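Local coordinates for protein CcbJ (Streptomyces caelestis, PDB 4HGZ) that is a SAM-dependent methyltransferase that probably transfers a methyl group from S-adenosyl-L-methionine to a nitrogen atom of its substrate, at residues D147-C152 with R227-Y232. Numbering follows the deposited sequence.
Sequences DEQIDC and RLRYAY. With EDO (1,2-ethanediol), chain M.
Gln149 leaves its helix with CG anti to the carbonyl carbon (chi1 -69°) and runs on extended, which carries its amide across to the backbone of Arg229. The arginine does the reverse: its chain kinks at chi2 and chi3 (75° at the latter) and folds the guanidinium back beside that same amide. Glutamine suits the place because one flat group offers both a donor and an acceptor. Its NE2 donates to the carbonyl oxygen Arg229 O at 2.8 Å, a fairly straight bond with the acceptor lying almost exactly in the amide plane. Its OE1 receives NH2 of Arg229 at 3.2 Å, while Arg229 NE adds a weak second bond to the same oxygen at 3.4 Å. Main chain and side chain of one residue thus hold both ends of the amide and fix its rotation, although the amide and guanidinium planes stand 64° apart.

Helix 146-159 flanks the mixed sheet of the Rossmann-like methyltransferase core, whereas Arg229 closes strand 221-229, an edge strand, within this chain, of the separate four-stranded antiparallel sheet. The contact therefore ties the core to the sheet inserted in its chain, at the point where the polypeptide returns toward helix 233-242. Gln149 lies about 10 Å, side chain to side chain, from Phe120, a residue that binds S-adenosyl-L-homocysteine.

Arginine brings several N-H groups and a charge to this buried spot. NH2 also forms a salt bridge with Glu235, which probably offsets much of that charge and steadies the guanidinium against Gln149. Met239 of helix 233-242 packs on both side chains. Nearby, a 1,2-ethanediol, probably from the crystallisation liquor, accepts a weak hydrogen bond at O1 from the backbone N of Asp147.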
ATOM      1  N   ASP C 147     -27.673  -3.561 -18.290  1.00 38.05           N
ATOM      2  CA  ASP C 147     -28.962  -3.534 -18.987  1.00 42.21           C
ATOM      3  C   ASP C 147     -30.107  -3.880 -18.039  1.00 42.01           C
ATOM      4  O   ASP C 147     -31.152  -3.217 -18.050  1.00 44.16           O
ATOM      5  CB  ASP C 147     -28.975  -4.474 -20.188  1.00 40.18           C
ATOM      6  CG  ASP C 147     -27.997  -4.063 -21.275  1.00 71.62           C
ATOM      7  OD1 ASP C 147     -27.305  -3.028 -21.120  1.00 81.78           O
ATOM      8  OD2 ASP C 147     -27.922  -4.789 -22.296  1.00 87.92           O
ATOM      9  N   GLU C 148     -29.905  -4.910 -17.219  1.00 36.66           N
ATOM     10  CA  GLU C 148     -30.913  -5.299 -16.244  1.00 38.83           C
ATOM     11  C   GLU C 148     -31.193  -4.135 -15.304  1.00 41.24           C
ATOM     12  O   GLU C 148     -32.342  -3.903 -14.926  1.00 43.86           O
ATOM     13  CB  GLU C 148     -30.497  -6.539 -15.447  1.00 36.78           C
ATOM     14  CG  GLU C 148     -30.446  -7.839 -16.241  1.00 47.94           C
ATOM     15  CD  GLU C 148     -29.059  -8.109 -16.847  1.00 99.07           C
ATOM     16  OE1 GLU C 148     -28.468  -7.202 -17.490  1.00 82.42           O
ATOM     17  OE2 GLU C 148     -28.555  -9.241 -16.677  1.00 93.31           O
ATOM     18  N   GLN C 149     -30.145  -3.395 -14.944  1.00 38.68           N
ATOM     19  CA  GLN C 149     -30.294  -2.288 -13.995  1.00 37.92           C
ATOM     20  C   GLN C 149     -31.060  -1.127 -14.615  1.00 37.53           C
ATOM     21  O   GLN C 149     -31.989  -0.583 -14.015  1.00 39.64           O
ATOM     22  CB  GLN C 149     -28.937  -1.849 -13.439  1.00 30.34           C
ATOM     23  CG  GLN C 149     -28.332  -2.906 -12.517  1.00 37.66           C
ATOM     24  CD  GLN C 149     -26.888  -2.640 -12.143  1.00 43.15           C
ATOM     25  OE1 GLN C 149     -26.224  -1.750 -12.693  1.00 43.05           O
ATOM     26  NE2 GLN C 149     -26.389  -3.421 -11.201  1.00 41.25           N
ATOM     27  N   ILE C 150     -30.684  -0.758 -15.829  1.00 35.76           N
ATOM     28  CA  ILE C 150     -31.480   0.194 -16.583  1.00 39.76           C
ATOM     29  C   ILE C 150     -32.958  -0.238 -16.646  1.00 41.21           C
ATOM     30  O   ILE C 150     -33.848   0.526 -16.282  1.00 38.88           O
ATOM     31  CB  ILE C 150     -30.922   0.366 -17.989  1.00 41.81           C
ATOM     32  CG1 ILE C 150     -29.511   0.947 -17.912  1.00 29.95           C
ATOM     33  CG2 ILE C 150     -31.845   1.237 -18.823  1.00 31.06           C
ATOM     34  CD1 ILE C 150     -28.885   1.197 -19.263  1.00 31.54           C
ATOM     35  N   ASP C 151     -33.218  -1.469 -17.077  1.00 34.80           N
ATOM     36  CA  ASP C 151     -34.599  -1.960 -17.140  1.00 39.22           C
ATOM     37  C   ASP C 151     -35.292  -1.757 -15.806  1.00 41.52           C
ATOM     38  O   ASP C 151     -36.427  -1.289 -15.751  1.00 50.32           O
ATOM     39  CB  ASP C 151     -34.652  -3.439 -17.510  1.00 36.19           C
ATOM     40  CG  ASP C 151     -34.257  -3.692 -18.949  1.00 52.36           C
ATOM     41  OD1 ASP C 151     -34.076  -2.707 -19.692  1.00 58.89           O
ATOM     42  OD2 ASP C 151     -34.133  -4.876 -19.343  1.00 63.49           O
ATOM     43  N   CYS C 152     -34.608  -2.113 -14.724  1.00 37.71           N
ATOM     44  CA  CYS C 152     -35.199  -1.982 -13.412  1.00 36.27           C
ATOM     45  C   CYS C 152     -35.557  -0.521 -13.128  1.00 42.66           C
ATOM     46  O   CYS C 152     -36.682  -0.207 -12.711  1.00 40.90           O
ATOM     47  CB  CYS C 152     -34.258  -2.516 -12.347  1.00 34.86           C
ATOM     48  SG  CYS C 152     -34.892  -2.318 -10.676  1.00 48.32           S
ATOM     49  N   ARG C 227     -23.355 -11.602  -4.860  1.00 41.69           N
ATOM     50  CA  ARG C 227     -22.758 -11.062  -6.067  1.00 43.26           C
ATOM     51  C   ARG C 227     -23.367  -9.707  -6.330  1.00 42.71           C
ATOM     52  O   ARG C 227     -24.569  -9.549  -6.220  1.00 45.93           O
ATOM     53  CB  ARG C 227     -23.049 -11.958  -7.274  1.00 48.79           C
ATOM     54  CG  ARG C 227     -22.445 -13.349  -7.214  1.00 63.82           C
ATOM     55  CD  ARG C 227     -22.692 -14.119  -8.510  1.00 74.26           C
ATOM     56  NE  ARG C 227     -22.003 -15.410  -8.511  1.00 99.69           N
ATOM     57  CZ  ARG C 227     -20.848 -15.652  -9.131  1.00105.62           C
ATOM     58  NH1 ARG C 227     -20.240 -14.692  -9.821  1.00 97.00           N
ATOM     59  NH2 ARG C 227     -20.298 -16.859  -9.066  1.00 93.39           N
ATOM     60  N   LEU C 228     -22.532  -8.732  -6.675  1.00 43.76           N
ATOM     61  CA  LEU C 228     -23.008  -7.414  -7.068  1.00 42.96           C
ATOM     62  C   LEU C 228     -22.426  -7.049  -8.427  1.00 40.37           C
ATOM     63  O   LEU C 228     -21.341  -7.494  -8.783  1.00 40.10           O
ATOM     64  CB  LEU C 228     -22.565  -6.353  -6.049  1.00 35.91           C
ATOM     65  CG  LEU C 228     -22.934  -6.583  -4.588  1.00 45.06           C
ATOM     66  CD1 LEU C 228     -22.189  -5.609  -3.709  1.00 36.52           C
ATOM     67  CD2 LEU C 228     -24.438  -6.475  -4.364  1.00 47.07           C
ATOM     68  N   ARG C 229     -23.151  -6.244  -9.187  1.00 33.99           N
ATOM     69  CA  ARG C 229     -22.514  -5.472 -10.236  1.00 43.63           C
ATOM     70  C   ARG C 229     -22.744  -4.032  -9.879  1.00 37.97           C
ATOM     71  O   ARG C 229     -23.891  -3.588  -9.844  1.00 44.19           O
ATOM     72  CB  ARG C 229     -23.070  -5.726 -11.653  1.00 31.76           C
ATOM     73  CG  ARG C 229     -22.082  -5.162 -12.671  1.00 55.25           C
ATOM     74  CD  ARG C 229     -22.684  -4.531 -13.908  1.00 26.83           C
ATOM     75  NE  ARG C 229     -23.272  -3.210 -13.709  1.00 49.48           N
ATOM     76  CZ  ARG C 229     -22.917  -2.119 -14.385  1.00 42.90           C
ATOM     77  NH1 ARG C 229     -21.947  -2.167 -15.291  1.00 30.44           N
ATOM     78  NH2 ARG C 229     -23.536  -0.973 -14.153  1.00 46.66           N
ATOM     79  N   TYR C 230     -21.668  -3.295  -9.613  1.00 34.19           N
ATOM     80  CA  TYR C 230     -21.838  -1.905  -9.193  1.00 40.04           C
ATOM     81  C   TYR C 230     -21.739  -0.954 -10.372  1.00 44.56           C
ATOM     82  O   TYR C 230     -21.279  -1.327 -11.451  1.00 39.39           O
ATOM     83  CB  TYR C 230     -20.829  -1.522  -8.109  1.00 38.87           C
ATOM     84  CG  TYR C 230     -19.389  -1.732  -8.501  1.00 32.23           C
ATOM     85  CD1 TYR C 230     -18.713  -0.794  -9.268  1.00 28.25           C
ATOM     86  CD2 TYR C 230     -18.704  -2.866  -8.104  1.00 28.21           C
ATOM     87  CE1 TYR C 230     -17.393  -0.986  -9.633  1.00 24.75           C
ATOM     88  CE2 TYR C 230     -17.378  -3.067  -8.467  1.00 34.20           C
ATOM     89  CZ  TYR C 230     -16.735  -2.123  -9.231  1.00 29.29           C
ATOM     90  OH  TYR C 230     -15.427  -2.315  -9.580  1.00 35.17           O
ATOM     91  N   ALA C 231     -22.191   0.275 -10.169  1.00 40.41           N
ATOM     92  CA  ALA C 231     -22.017   1.304 -11.179  1.00 33.09           C
ATOM     93  C   ALA C 231     -21.329   2.500 -10.549  1.00 33.97           C
ATOM     94  O   ALA C 231     -21.477   2.763  -9.353  1.00 42.27           O
ATOM     95  CB  ALA C 231     -23.342   1.716 -11.734  1.00 26.92           C
ATOM     96  N   TYR C 232     -20.573   3.233 -11.349  1.00 32.99           N
ATOM     97  CA  TYR C 232     -20.045   4.481 -10.877  1.00 37.33           C
ATOM     98  C   TYR C 232     -21.142   5.528 -10.984  1.00 39.08           C
ATOM     99  O   TYR C 232     -21.992   5.449 -11.869  1.00 44.58           O
ATOM    100  CB  TYR C 232     -18.854   4.880 -11.710  1.00 32.86           C
ATOM    101  CG  TYR C 232     -17.606   4.101 -11.401  1.00 36.80           C
ATOM    102  CD1 TYR C 232     -16.703   4.551 -10.443  1.00 35.62           C
ATOM    103  CD2 TYR C 232     -17.312   2.934 -12.080  1.00 32.60           C
ATOM    104  CE1 TYR C 232     -15.554   3.857 -10.172  1.00 31.70           C
ATOM    105  CE2 TYR C 232     -16.161   2.239 -11.820  1.00 36.33           C
ATOM    106  CZ  TYR C 232     -15.290   2.706 -10.872  1.00 41.89           C
ATOM    107  OH  TYR C 232     -14.154   2.010 -10.613  1.00 36.88           O
TER
HETATM  108  C1  EDO M 302     -23.827  -5.165 -19.510  1.00 81.69           C
HETATM  109  O1  EDO M 302     -25.208  -5.417 -19.803  1.00 60.04           O
HETATM  110  C2  EDO M 302     -23.467  -5.783 -18.161  1.00 67.69           C
HETATM  111  O2  EDO M 302     -22.194  -5.280 -17.745  1.00 48.32           O